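Local coordinates for protein CRISPR-associated endoribonuclease Cas2 (Streptococcus pyogenes serotype M1, PDB 4QR2) that belongs to the Cas2 family of the CRISPR adaptive immune system, forms a homodimer that joins a Cas1 dimer, and probably cuts nucleic acid with magnesium, at residues V9-E12 with G16-R19; K18-V23 with V34-F39; V28-R33 with K52-Q57. All coordinates share one frame; numbering follows the deposited sequence.

Interaction 1 (V9-E12 with G16-R19); sequences VNTE and GRKR
Arg-17 reaches back from the first turns of helix 14-27 to hold the loop that leads into it, and the polar part of the contact centres on its guanidinium. NH1 donates to the backbone carbonyl of Thr-11, with 2.8 Å between Arg-17 NH1 and Thr-11 O and an N-H...O angle of 157°. The oxygen lies at the edge of the guanidinium, nearly in its plane, while the donor stands tilted by 31° from the carbonyl plane. A bend at chi3 (-61°) turns the arginine chain round this oxygen. Water 1 adds a second link: Arg-17 NH1 donates to it at 2.9 Å, and it donates to Glu-12 O at 3.1 Å.

Inside the loop, Asn-10 OD1 accepts from Glu-12 N at 2.8 Å, forming an Asx turn just ahead of the helix.

A CA-H...O contact brings Gly-16 CA to 3.6 Å from Asn-10 O; having no side chain, the glycine lets the helix backbone come up against the loop carbonyl. Packing falls to Val-9: its CG2, anti to the backbone N, lies 3.6 Å from Gly-16 O and also touches Arg-19 NH1 at 3.8 Å; the main polar partner of Arg-19 is Asp-64, through a salt bridge.

Asp-8, the predicted magnesium ligand, precedes this loop, and Thr-11 and Glu-12 meet their counterparts in the second subunit. With the two hydrogens of one nitrogen, NH1, going to a carbonyl and a water, the chemistry implies that the loop is fixed to the helix through its backbone, its shape set next to the probable metal site and the dimer contact.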
ATOM      1  N   VAL A   9      -0.686  -3.276  -9.559  1.00 21.89           N
ATOM      2  CA  VAL A   9      -0.465  -3.500 -10.964  1.00 21.86           C
ATOM      3  C   VAL A   9       0.618  -4.584 -11.032  1.00 22.21           C
ATOM      4  O   VAL A   9       1.507  -4.699 -10.182  1.00 22.76           O
ATOM      5  CB  VAL A   9      -0.053  -2.221 -11.695  1.00 22.12           C
ATOM      6  CG1 VAL A   9       1.264  -1.707 -11.147  1.00 23.77           C
ATOM      7  CG2 VAL A   9       0.022  -2.416 -13.188  1.00 23.89           C
ATOM      8  N   ASN A  10       0.524  -5.379 -12.103  1.00 21.81           N
ATOM      9  CA  ASN A  10       1.437  -6.464 -12.361  1.00 22.96           C
ATOM     10  C   ASN A  10       2.686  -6.000 -13.055  1.00 24.54           C
ATOM     11  O   ASN A  10       2.616  -5.667 -14.225  1.00 25.17           O
ATOM     12  CB  ASN A  10       0.777  -7.578 -13.142  1.00 24.49           C
ATOM     13  CG  ASN A  10       1.717  -8.794 -13.334  1.00 27.96           C
ATOM     14  OD1 ASN A  10       2.917  -8.707 -13.030  1.00 27.43           O
ATOM     15  ND2 ASN A  10       1.145  -9.966 -13.674  1.00 30.38           N
ATOM     16  N   THR A  11       3.788  -5.843 -12.309  1.00 22.58           N
ATOM     17  CA  THR A  11       5.036  -5.248 -12.870  1.00 25.61           C
ATOM     18  C   THR A  11       5.885  -6.299 -13.643  1.00 27.17           C
ATOM     19  O   THR A  11       7.000  -6.032 -14.126  1.00 29.37           O
ATOM     20  CB  THR A  11       5.893  -4.637 -11.751  1.00 30.86           C
ATOM     21  OG1 THR A  11       6.258  -5.663 -10.817  1.00 35.83           O
ATOM     22  CG2 THR A  11       5.201  -3.467 -11.081  1.00 28.86           C
ATOM     23  N   GLU A  12       5.354  -7.540 -13.784  1.00 26.40           N
ATOM     24  CA  GLU A  12       5.956  -8.492 -14.621  1.00 26.85           C
ATOM     25  C   GLU A  12       5.736  -8.218 -16.096  1.00 29.00           C
ATOM     26  O   GLU A  12       6.363  -8.872 -16.886  1.00 29.16           O
ATOM     27  CB  GLU A  12       5.482  -9.952 -14.286  1.00 29.74           C
ATOM     28  CG  GLU A  12       6.015 -10.433 -12.968  1.00 32.40           C
ATOM     29  CD  GLU A  12       6.058 -11.956 -12.866  1.00 32.73           C
ATOM     30  OE1 GLU A  12       5.038 -12.532 -12.459  1.00 31.86           O
ATOM     31  OE2 GLU A  12       7.059 -12.553 -13.260  1.00 33.94           O
ATOM     32  N   GLY A  16       2.306  -3.081 -17.650  1.00 24.05           N
ATOM     33  CA  GLY A  16       2.057  -2.798 -16.263  1.00 22.49           C
ATOM     34  C   GLY A  16       3.078  -1.861 -15.653  1.00 21.09           C
ATOM     35  O   GLY A  16       2.724  -0.918 -14.996  1.00 23.41           O
ATOM     36  N   ARG A  17       4.343  -2.031 -16.050  1.00 23.10           N
ATOM     37  CA  ARG A  17       5.376  -1.131 -15.546  1.00 23.04           C
ATOM     38  C   ARG A  17       5.178   0.268 -16.102  1.00 23.79           C
ATOM     39  O   ARG A  17       5.387   1.258 -15.435  1.00 23.54           O
ATOM     40  CB  ARG A  17       6.770  -1.686 -15.808  1.00 24.43           C
ATOM     41  CG  ARG A  17       7.113  -3.008 -15.103  1.00 24.70           C
ATOM     42  CD  ARG A  17       8.597  -3.409 -15.140  1.00 27.79           C
ATOM     43  NE  ARG A  17       9.128  -3.598 -16.478  1.00 28.41           N
ATOM     44  CZ  ARG A  17       9.015  -4.752 -17.121  1.00 31.30           C
ATOM     45  NH1 ARG A  17       8.480  -5.805 -16.538  1.00 31.16           N
ATOM     46  NH2 ARG A  17       9.539  -4.906 -18.289  1.00 30.82           N
ATOM     47  N   LYS A  18       4.720   0.365 -17.349  1.00 24.47           N
ATOM     48  CA  LYS A  18       4.429   1.660 -17.960  1.00 25.23           C
ATOM     49  C   LYS A  18       3.305   2.389 -17.275  1.00 24.48           C
ATOM     50  O   LYS A  18       3.370   3.566 -16.979  1.00 23.80           O
ATOM     51  CB  LYS A  18       4.104   1.483 -19.484  1.00 26.20           C
ATOM     52  CG  LYS A  18       3.845   2.796 -20.174  1.00 32.77           C
ATOM     53  CD  LYS A  18       3.918   2.623 -21.693  1.00 37.17           C
ATOM     54  CE  LYS A  18       3.858   3.935 -22.429  1.00 46.77           C
ATOM     55  NZ  LYS A  18       3.394   3.766 -23.849  1.00 54.19           N
ATOM     56  N   ARG A  19       2.244   1.665 -16.994  1.00 24.29           N
ATOM     57  CA  ARG A  19       1.169   2.239 -16.209  1.00 23.15           C
ATOM     58  C   ARG A  19       1.647   2.709 -14.870  1.00 23.91           C
ATOM     59  O   ARG A  19       1.297   3.812 -14.464  1.00 24.85           O
ATOM     60  CB  ARG A  19       0.029   1.248 -16.039  1.00 24.58           C
ATOM     61  CG  ARG A  19      -0.670   0.943 -17.374  1.00 26.49           C
ATOM     62  CD  ARG A  19      -2.055   0.238 -17.236  1.00 26.52           C
ATOM     63  NE  ARG A  19      -2.082  -1.043 -16.578  1.00 25.19           N
ATOM     64  CZ  ARG A  19      -1.739  -2.202 -17.141  1.00 26.35           C
ATOM     65  NH1 ARG A  19      -1.813  -3.305 -16.436  1.00 27.05           N
ATOM     66  NH2 ARG A  19      -1.262  -2.268 -18.391  1.00 27.84           N
TER
HETATM   67  O   HOH W   1       9.180  -8.156 -18.037  1.00 34.80           O

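Interaction 2 (K18-V23 with V34-F39); sequences KRLRHV and VQNSVF
Leu-20 points from helix 14-27 into the turn between strands 31-35 and 38-42, and its two methyl groups divide the work. CD1 rests against the turn backbone and the next residue, 3.6 Å from Asn-36 O and 4.0 Å from Ser-37 CB. CD2 meets the amide of Asn-36, 3.4 Å from OD1 and 3.7 Å from ND2. With CG anti to the backbone N (chi1 173°), the leucine carries both methyls out from the helix toward the turn. This is the close-fitting part of the contact, apolar on the helix side and largely polar on the other. Asn-36 O is also bound by Arg-33, so the methyl packs beside an oxygen that already has a donor.

One helical turn further on the fit is looser. Val-23 CG1 approaches the ring of Phe-39 obliquely, and its nearest carbon, CE1, is 4.1 Å away. Tyr-7 of strand 2-8, together with Leu-55 and Ile-58 of helix 45-58, also packs on Val-23, closing this end into the interior. Toward solvent the helix presents Lys-18, Arg-21 and His-22, which do not meet the turn.

The strand segment folds back through a type I turn from Gln-35 to Val-38. Val-34 and Gln-35 both face Val-38, a classic beta bulge, and Asn-36 N donates to Asp-8 of the second subunit. A helix laid over the hairpin of an antiparallel sheet with strand order 2-3-1-4 is the arrangement of the ferredoxin-like fold, here with the hairpin turn reaching the neighbour's predicted magnesium site.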
ATOM      1  N   LYS A  18       4.720   0.365 -17.349  1.00 24.47           N
ATOM      2  CA  LYS A  18       4.429   1.660 -17.960  1.00 25.23           C
ATOM      3  C   LYS A  18       3.305   2.389 -17.275  1.00 24.48           C
ATOM      4  O   LYS A  18       3.370   3.566 -16.979  1.00 23.80           O
ATOM      5  CB  LYS A  18       4.104   1.483 -19.484  1.00 26.20           C
ATOM      6  CG  LYS A  18       3.845   2.796 -20.174  1.00 32.77           C
ATOM      7  CD  LYS A  18       3.918   2.623 -21.693  1.00 37.17           C
ATOM      8  CE  LYS A  18       3.858   3.935 -22.429  1.00 46.77           C
ATOM      9  NZ  LYS A  18       3.394   3.766 -23.849  1.00 54.19           N
ATOM     10  N   ARG A  19       2.244   1.665 -16.994  1.00 24.29           N
ATOM     11  CA  ARG A  19       1.169   2.239 -16.209  1.00 23.15           C
ATOM     12  C   ARG A  19       1.647   2.709 -14.870  1.00 23.91           C
ATOM     13  O   ARG A  19       1.297   3.812 -14.464  1.00 24.85           O
ATOM     14  CB  ARG A  19       0.029   1.248 -16.039  1.00 24.58           C
ATOM     15  CG  ARG A  19      -0.670   0.943 -17.374  1.00 26.49           C
ATOM     16  CD  ARG A  19      -2.055   0.238 -17.236  1.00 26.52           C
ATOM     17  NE  ARG A  19      -2.082  -1.043 -16.578  1.00 25.19           N
ATOM     18  CZ  ARG A  19      -1.739  -2.202 -17.141  1.00 26.35           C
ATOM     19  NH1 ARG A  19      -1.813  -3.305 -16.436  1.00 27.05           N
ATOM     20  NH2 ARG A  19      -1.262  -2.268 -18.391  1.00 27.84           N
ATOM     21  N   LEU A  20       2.489   1.946 -14.193  1.00 21.41           N
ATOM     22  CA  LEU A  20       3.012   2.368 -12.889  1.00 23.04           C
ATOM     23  C   LEU A  20       3.840   3.626 -13.050  1.00 22.17           C
ATOM     24  O   LEU A  20       3.762   4.545 -12.220  1.00 22.27           O
ATOM     25  CB  LEU A  20       3.830   1.260 -12.201  1.00 20.41           C
ATOM     26  CG  LEU A  20       4.555   1.636 -10.907  1.00 24.77           C
ATOM     27  CD1 LEU A  20       3.548   2.069  -9.860  1.00 24.51           C
ATOM     28  CD2 LEU A  20       5.419   0.488 -10.378  1.00 25.80           C
ATOM     29  N   ARG A  21       4.624   3.749 -14.119  1.00 24.70           N
ATOM     30  CA  ARG A  21       5.396   5.006 -14.310  1.00 25.43           C
ATOM     31  C   ARG A  21       4.463   6.193 -14.447  1.00 26.39           C
ATOM     32  O   ARG A  21       4.719   7.266 -13.913  1.00 25.92           O
ATOM     33  CB  ARG A  21       6.248   4.916 -15.577  1.00 28.57           C
ATOM     34  CG  ARG A  21       7.478   3.985 -15.481  1.00 31.91           C
ATOM     35  CD  ARG A  21       8.530   4.278 -16.621  1.00 35.42           C
ATOM     36  NE  ARG A  21       8.012   3.945 -17.946  1.00 42.53           N
ATOM     37  CZ  ARG A  21       7.913   2.712 -18.495  1.00 35.38           C
ATOM     38  NH1 ARG A  21       7.387   2.607 -19.683  1.00 44.45           N
ATOM     39  NH2 ARG A  21       8.285   1.637 -17.895  1.00 36.46           N
ATOM     40  N   HIS A  22       3.335   6.002 -15.147  1.00 26.00           N
ATOM     41  CA  HIS A  22       2.393   7.115 -15.355  1.00 25.36           C
ATOM     42  C   HIS A  22       1.618   7.435 -14.100  1.00 23.36           C
ATOM     43  O   HIS A  22       1.379   8.652 -13.832  1.00 24.22           O
ATOM     44  CB  HIS A  22       1.404   6.743 -16.454  1.00 25.88           C
ATOM     45  CG  HIS A  22       1.998   6.676 -17.821  1.00 34.63           C
ATOM     46  ND1 HIS A  22       1.329   6.101 -18.881  1.00 42.23           N
ATOM     47  CD2 HIS A  22       3.240   6.965 -18.276  1.00 41.24           C
ATOM     48  CE1 HIS A  22       2.104   6.125 -19.953  1.00 45.54           C
ATOM     49  NE2 HIS A  22       3.269   6.660 -19.620  1.00 43.79           N
ATOM     50  N   VAL A  23       1.194   6.385 -13.360  1.00 20.37           N
ATOM     51  CA  VAL A  23       0.619   6.573 -11.997  1.00 21.64           C
ATOM     52  C   VAL A  23       1.538   7.368 -11.088  1.00 23.19           C
ATOM     53  O   VAL A  23       1.154   8.381 -10.453  1.00 22.28           O
ATOM     54  CB  VAL A  23       0.152   5.253 -11.377  1.00 20.53           C
ATOM     55  CG1 VAL A  23      -0.218   5.428  -9.925  1.00 23.04           C
ATOM     56  CG2 VAL A  23      -1.096   4.752 -12.152  1.00 21.68           C
ATOM     57  N   VAL A  34       6.527   6.668  -1.479  1.00 22.98           N
ATOM     58  CA  VAL A  34       7.130   6.082  -0.288  1.00 24.90           C
ATOM     59  C   VAL A  34       7.561   4.629  -0.430  1.00 24.97           C
ATOM     60  O   VAL A  34       8.549   4.136   0.264  1.00 24.75           O
ATOM     61  CB  VAL A  34       6.274   6.318   0.988  1.00 25.86           C
ATOM     62  CG1 VAL A  34       6.229   7.814   1.284  1.00 27.45           C
ATOM     63  CG2 VAL A  34       4.913   5.635   0.935  1.00 26.26           C
ATOM     64  N   GLN A  35       6.939   3.983  -1.410  1.00 23.49           N
ATOM     65  CA  GLN A  35       7.311   2.662  -1.927  1.00 24.59           C
ATOM     66  C   GLN A  35       7.028   2.620  -3.433  1.00 24.33           C
ATOM     67  O   GLN A  35       6.476   3.580  -3.960  1.00 25.41           O
ATOM     68  CB  GLN A  35       6.508   1.556  -1.245  1.00 25.72           C
ATOM     69  CG  GLN A  35       6.917   1.353   0.235  1.00 24.26           C
ATOM     70  CD  GLN A  35       5.975   0.436   0.970  1.00 26.82           C
ATOM     71  OE1 GLN A  35       4.786   0.602   0.881  1.00 27.35           O
ATOM     72  NE2 GLN A  35       6.494  -0.532   1.658  1.00 25.18           N
ATOM     73  N   ASN A  36       7.403   1.530  -4.103  1.00 25.95           N
ATOM     74  CA  ASN A  36       7.259   1.421  -5.543  1.00 25.97           C
ATOM     75  C   ASN A  36       5.876   1.852  -5.986  1.00 23.28           C
ATOM     76  O   ASN A  36       5.701   2.559  -7.003  1.00 23.48           O
ATOM     77  CB  ASN A  36       7.538  -0.022  -5.942  1.00 28.92           C
ATOM     78  CG  ASN A  36       7.601  -0.258  -7.424  1.00 33.03           C
ATOM     79  OD1 ASN A  36       7.041  -1.246  -7.952  1.00 39.81           O
ATOM     80  ND2 ASN A  36       8.359   0.531  -8.078  1.00 32.88           N
ATOM     81  N   SER A  37       4.856   1.399  -5.262  1.00 21.04           N
ATOM     82  CA  SER A  37       3.468   1.644  -5.704  1.00 21.81           C
ATOM     83  C   SER A  37       2.614   2.170  -4.588  1.00 22.18           C
ATOM     84  O   SER A  37       1.394   1.928  -4.569  1.00 22.90           O
ATOM     85  CB  SER A  37       2.891   0.348  -6.301  1.00 25.61           C
ATOM     86  OG  SER A  37       2.856  -0.742  -5.336  1.00 27.42           O
ATOM     87  N   VAL A  38       3.225   2.891  -3.652  1.00 21.46           N
ATOM     88  CA  VAL A  38       2.470   3.542  -2.601  1.00 18.83           C
ATOM     89  C   VAL A  38       2.882   5.032  -2.502  1.00 20.98           C
ATOM     90  O   VAL A  38       4.089   5.409  -2.488  1.00 22.52           O
ATOM     91  CB  VAL A  38       2.681   2.799  -1.212  1.00 21.31           C
ATOM     92  CG1 VAL A  38       1.929   3.486  -0.077  1.00 22.75           C
ATOM     93  CG2 VAL A  38       2.257   1.350  -1.269  1.00 23.16           C
ATOM     94  N   PHE A  39       1.850   5.879  -2.418  1.00 20.75           N
ATOM     95  CA  PHE A  39       2.028   7.327  -2.452  1.00 20.71           C
ATOM     96  C   PHE A  39       1.296   7.995  -1.300  1.00 22.23           C
ATOM     97  O   PHE A  39       0.148   7.728  -1.036  1.00 23.02           O
ATOM     98  CB  PHE A  39       1.615   7.941  -3.802  1.00 21.38           C
ATOM     99  CG  PHE A  39       2.101   7.179  -4.976  1.00 19.66           C
ATOM    100  CD1 PHE A  39       1.446   6.031  -5.426  1.00 20.54           C
ATOM    101  CD2 PHE A  39       3.271   7.548  -5.594  1.00 21.60           C
ATOM    102  CE1 PHE A  39       1.971   5.287  -6.494  1.00 22.50           C
ATOM    103  CE2 PHE A  39       3.783   6.831  -6.642  1.00 22.97           C
ATOM    104  CZ  PHE A  39       3.151   5.673  -7.091  1.00 21.08           C
TER

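Interaction 3 (V28-R33 with K52-Q57); sequences VDYGQR and KHRLTQ
Tyr-30 and Arg-54 meet through a single polar pair, the phenol oxygen of one and a terminal nitrogen of the other. Arg-54 NH2 donates to Tyr-30 OH, modelled at 2.5 Å, so short for an N-H...O bond that the exact length is doubtful, with a bent N-H...O angle of 140°. NH2 lies near the plane of the phenol ring, at its edge, and the hydroxyl lies correspondingly at the edge of the guanidinium. The two planes are turned 71° apart, so the flat groups do not stack.

Conformation explains the meeting. Tyr-30 holds CG anti to the carbonyl carbon, which directs the ring from the loop before strand 31-35 toward helix 45-58. The arginine chain bends at chi3 (-90°), and its end crosses the tyrosine at about a right angle. Outside the two segments, its NH2 has a second partner in Asp-50, one turn earlier on the helix; that salt bridge should steady the guanidinium. Asp-29 adds an opposite charge at longer range, its OD2 5.5 Å from Arg-54 NH1.

Around this surface pair, the ring of Tyr-30 packs on Glu-47 and Ile-51 of helix 45-58 and on Val-43, while Arg-54 touches Leu-26 of helix 14-27. Backbone bonding of Tyr-30 with Ser-42 ties the loop to the end of strand 38-42, so the contact spans from the sheet margin to the second helix, with the end of the first beside it.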
ATOM      1  N   VAL A  28       3.184  11.907  -7.794  1.00 25.41           N
ATOM      2  CA  VAL A  28       4.284  12.641  -7.147  1.00 27.29           C
ATOM      3  C   VAL A  28       4.140  14.120  -7.368  1.00 29.08           C
ATOM      4  O   VAL A  28       4.937  14.922  -6.846  1.00 29.25           O
ATOM      5  CB  VAL A  28       5.681  12.112  -7.568  1.00 28.36           C
ATOM      6  CG1 VAL A  28       5.846  10.644  -7.190  1.00 25.57           C
ATOM      7  CG2 VAL A  28       6.013  12.373  -9.018  1.00 31.44           C
ATOM      8  N   ASP A  29       3.184  14.524  -8.213  1.00 25.47           N
ATOM      9  CA  ASP A  29       2.859  15.912  -8.289  1.00 25.44           C
ATOM     10  C   ASP A  29       2.054  16.389  -7.071  1.00 27.57           C
ATOM     11  O   ASP A  29       1.880  17.623  -6.905  1.00 27.13           O
ATOM     12  CB  ASP A  29       2.053  16.202  -9.541  1.00 27.02           C
ATOM     13  CG  ASP A  29       2.911  16.555 -10.760  1.00 38.78           C
ATOM     14  OD1 ASP A  29       4.118  16.837 -10.628  1.00 37.55           O
ATOM     15  OD2 ASP A  29       2.356  16.612 -11.899  1.00 42.47           O
ATOM     16  N   TYR A  30       1.571  15.459  -6.253  1.00 24.90           N
ATOM     17  CA  TYR A  30       0.615  15.721  -5.153  1.00 26.29           C
ATOM     18  C   TYR A  30       1.114  15.169  -3.839  1.00 26.58           C
ATOM     19  O   TYR A  30       0.435  15.262  -2.805  1.00 25.11           O
ATOM     20  CB  TYR A  30      -0.776  15.153  -5.430  1.00 28.28           C
ATOM     21  CG  TYR A  30      -1.399  15.793  -6.621  1.00 30.29           C
ATOM     22  CD1 TYR A  30      -2.016  17.056  -6.527  1.00 34.58           C
ATOM     23  CD2 TYR A  30      -1.338  15.175  -7.861  1.00 31.84           C
ATOM     24  CE1 TYR A  30      -2.566  17.651  -7.638  1.00 38.08           C
ATOM     25  CE2 TYR A  30      -1.920  15.743  -8.962  1.00 33.25           C
ATOM     26  CZ  TYR A  30      -2.495  16.994  -8.854  1.00 41.11           C
ATOM     27  OH  TYR A  30      -3.044  17.556  -9.981  1.00 43.84           O
ATOM     28  N   GLY A  31       2.318  14.622  -3.833  1.00 24.37           N
ATOM     29  CA  GLY A  31       2.839  13.874  -2.691  1.00 26.17           C
ATOM     30  C   GLY A  31       4.130  13.156  -2.940  1.00 26.44           C
ATOM     31  O   GLY A  31       4.820  13.429  -3.920  1.00 27.78           O
ATOM     32  N   GLN A  32       4.446  12.220  -2.054  1.00 24.38           N
ATOM     33  CA  GLN A  32       5.667  11.536  -2.026  1.00 26.43           C
ATOM     34  C   GLN A  32       5.454  10.033  -2.289  1.00 24.21           C
ATOM     35  O   GLN A  32       4.546   9.373  -1.755  1.00 24.96           O
ATOM     36  CB  GLN A  32       6.277  11.682  -0.652  1.00 31.57           C
ATOM     37  CG  GLN A  32       7.707  11.337  -0.455  1.00 38.00           C
ATOM     38  CD  GLN A  32       8.205  11.901   0.876  1.00 45.34           C
ATOM     39  OE1 GLN A  32       7.450  11.975   1.851  1.00 41.12           O
ATOM     40  NE2 GLN A  32       9.480  12.306   0.921  1.00 48.01           N
ATOM     41  N   ARG A  33       6.301   9.500  -3.178  1.00 23.87           N
ATOM     42  CA  ARG A  33       6.334   8.071  -3.440  1.00 23.88           C
ATOM     43  C   ARG A  33       7.165   7.393  -2.341  1.00 26.56           C
ATOM     44  O   ARG A  33       8.347   7.688  -2.215  1.00 29.86           O
ATOM     45  CB  ARG A  33       6.993   7.838  -4.794  1.00 24.47           C
ATOM     46  CG  ARG A  33       6.990   6.412  -5.232  1.00 22.95           C
ATOM     47  CD  ARG A  33       7.503   6.402  -6.678  1.00 25.17           C
ATOM     48  NE  ARG A  33       7.216   5.127  -7.325  1.00 25.56           N
ATOM     49  CZ  ARG A  33       7.579   4.831  -8.574  1.00 26.30           C
ATOM     50  NH1 ARG A  33       8.297   5.697  -9.292  1.00 25.78           N
ATOM     51  NH2 ARG A  33       7.301   3.652  -9.080  1.00 25.51           N
ATOM     52  N   LYS A  52      -8.469  11.380  -9.216  1.00 23.93           N
ATOM     53  CA  LYS A  52      -9.229  10.147  -9.532  1.00 23.81           C
ATOM     54  C   LYS A  52      -9.602  10.023 -11.024  1.00 25.31           C
ATOM     55  O   LYS A  52      -9.442   8.950 -11.636  1.00 25.98           O
ATOM     56  CB  LYS A  52     -10.514  10.093  -8.699  1.00 26.47           C
ATOM     57  CG  LYS A  52     -10.194   9.660  -7.277  1.00 29.17           C
ATOM     58  CD  LYS A  52     -11.411   9.424  -6.427  1.00 34.39           C
ATOM     59  CE  LYS A  52     -11.923  10.700  -5.816  1.00 41.51           C
ATOM     60  NZ  LYS A  52     -12.973  10.442  -4.773  1.00 44.24           N
ATOM     61  N   HIS A  53     -10.131  11.102 -11.610  1.00 26.97           N
ATOM     62  CA  HIS A  53     -10.439  11.068 -13.046  1.00 28.71           C
ATOM     63  C   HIS A  53      -9.195  10.725 -13.888  1.00 27.83           C
ATOM     64  O   HIS A  53      -9.290   9.928 -14.782  1.00 29.07           O
ATOM     65  CB  HIS A  53     -10.950  12.418 -13.521  1.00 33.05           C
ATOM     66  CG  HIS A  53     -12.319  12.764 -13.000  1.00 40.30           C
ATOM     67  ND1 HIS A  53     -12.822  14.046 -13.025  1.00 44.74           N
ATOM     68  CD2 HIS A  53     -13.301  11.988 -12.461  1.00 47.68           C
ATOM     69  CE1 HIS A  53     -14.053  14.056 -12.543  1.00 45.20           C
ATOM     70  NE2 HIS A  53     -14.381  12.817 -12.208  1.00 43.44           N
ATOM     71  N   ARG A  54      -8.074  11.341 -13.566  1.00 25.50           N
ATOM     72  CA  ARG A  54      -6.815  11.080 -14.275  1.00 28.10           C
ATOM     73  C   ARG A  54      -6.293   9.690 -14.139  1.00 27.02           C
ATOM     74  O   ARG A  54      -5.882   9.055 -15.150  1.00 27.55           O
ATOM     75  CB  ARG A  54      -5.770  12.153 -13.956  1.00 29.82           C
ATOM     76  CG  ARG A  54      -6.221  13.464 -14.525  1.00 34.06           C
ATOM     77  CD  ARG A  54      -5.115  14.433 -14.675  1.00 41.32           C
ATOM     78  NE  ARG A  54      -5.059  15.137 -13.494  1.00 43.06           N
ATOM     79  CZ  ARG A  54      -3.980  15.670 -12.940  1.00 53.14           C
ATOM     80  NH1 ARG A  54      -2.762  15.578 -13.509  1.00 54.47           N
ATOM     81  NH2 ARG A  54      -4.152  16.283 -11.758  1.00 48.78           N
ATOM     82  N   LEU A  55      -6.372   9.181 -12.920  1.00 24.51           N
ATOM     83  CA  LEU A  55      -5.957   7.791 -12.661  1.00 23.73           C
ATOM     84  C   LEU A  55      -6.841   6.853 -13.372  1.00 24.56           C
ATOM     85  O   LEU A  55      -6.362   5.836 -13.938  1.00 25.10           O
ATOM     86  CB  LEU A  55      -5.951   7.525 -11.169  1.00 22.07           C
ATOM     87  CG  LEU A  55      -4.885   8.190 -10.338  1.00 24.07           C
ATOM     88  CD1 LEU A  55      -5.270   8.049  -8.867  1.00 24.56           C
ATOM     89  CD2 LEU A  55      -3.517   7.517 -10.618  1.00 28.11           C
ATOM     90  N   THR A  56      -8.129   7.159 -13.467  1.00 26.61           N
ATOM     91  CA  THR A  56      -9.043   6.279 -14.216  1.00 28.46           C
ATOM     92  C   THR A  56      -8.685   6.136 -15.687  1.00 30.65           C
ATOM     93  O   THR A  56      -8.852   5.055 -16.260  1.00 31.41           O
ATOM     94  CB  THR A  56     -10.486   6.790 -14.093  1.00 34.74           C
ATOM     95  OG1 THR A  56     -10.892   6.673 -12.733  1.00 30.33           O
ATOM     96  CG2 THR A  56     -11.387   5.959 -14.932  1.00 38.50           C
ATOM     97  N   GLN A  57      -8.157   7.199 -16.269  1.00 29.55           N
ATOM     98  CA  GLN A  57      -7.691   7.159 -17.650  1.00 34.29           C
ATOM     99  C   GLN A  57      -6.345   6.405 -17.797  1.00 31.73           C
ATOM    100  O   GLN A  57      -5.980   6.002 -18.880  1.00 34.68           O
ATOM    101  CB  GLN A  57      -7.567   8.561 -18.164  1.00 38.19           C
ATOM    102  CG  GLN A  57      -8.908   9.327 -18.184  1.00 43.14           C
ATOM    103  CD  GLN A  57      -9.957   8.581 -18.976  1.00 49.06           C
ATOM    104  OE1 GLN A  57     -10.898   7.974 -18.428  1.00 49.43           O
ATOM    105  NE2 GLN A  57      -9.761   8.557 -20.290  1.00 56.34           N
TER

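Overall arrangement
The three contacts follow the two helices across one face of the antiparallel sheet. Interactions 1 and 2 share Lys-18 and Arg-19 on helix 14-27; their centres are 9 Å apart, and Leu-20 touches Val-9 and Thr-11. Interaction 2 lies equally far from interaction 3, joined to it where Phe-39 packs on Arg-33 and Val-23 on Leu-55. Interactions 1 and 3 do not touch, with centres 16 Å apart. Along the chain, interaction 1 closes before 3 opens, whereas the segments of 2 and 3 alternate. Interaction 2 thus bridges the loop after the predicted magnesium ligand and the second helix, and all three contacts have residues within reach of the other subunit.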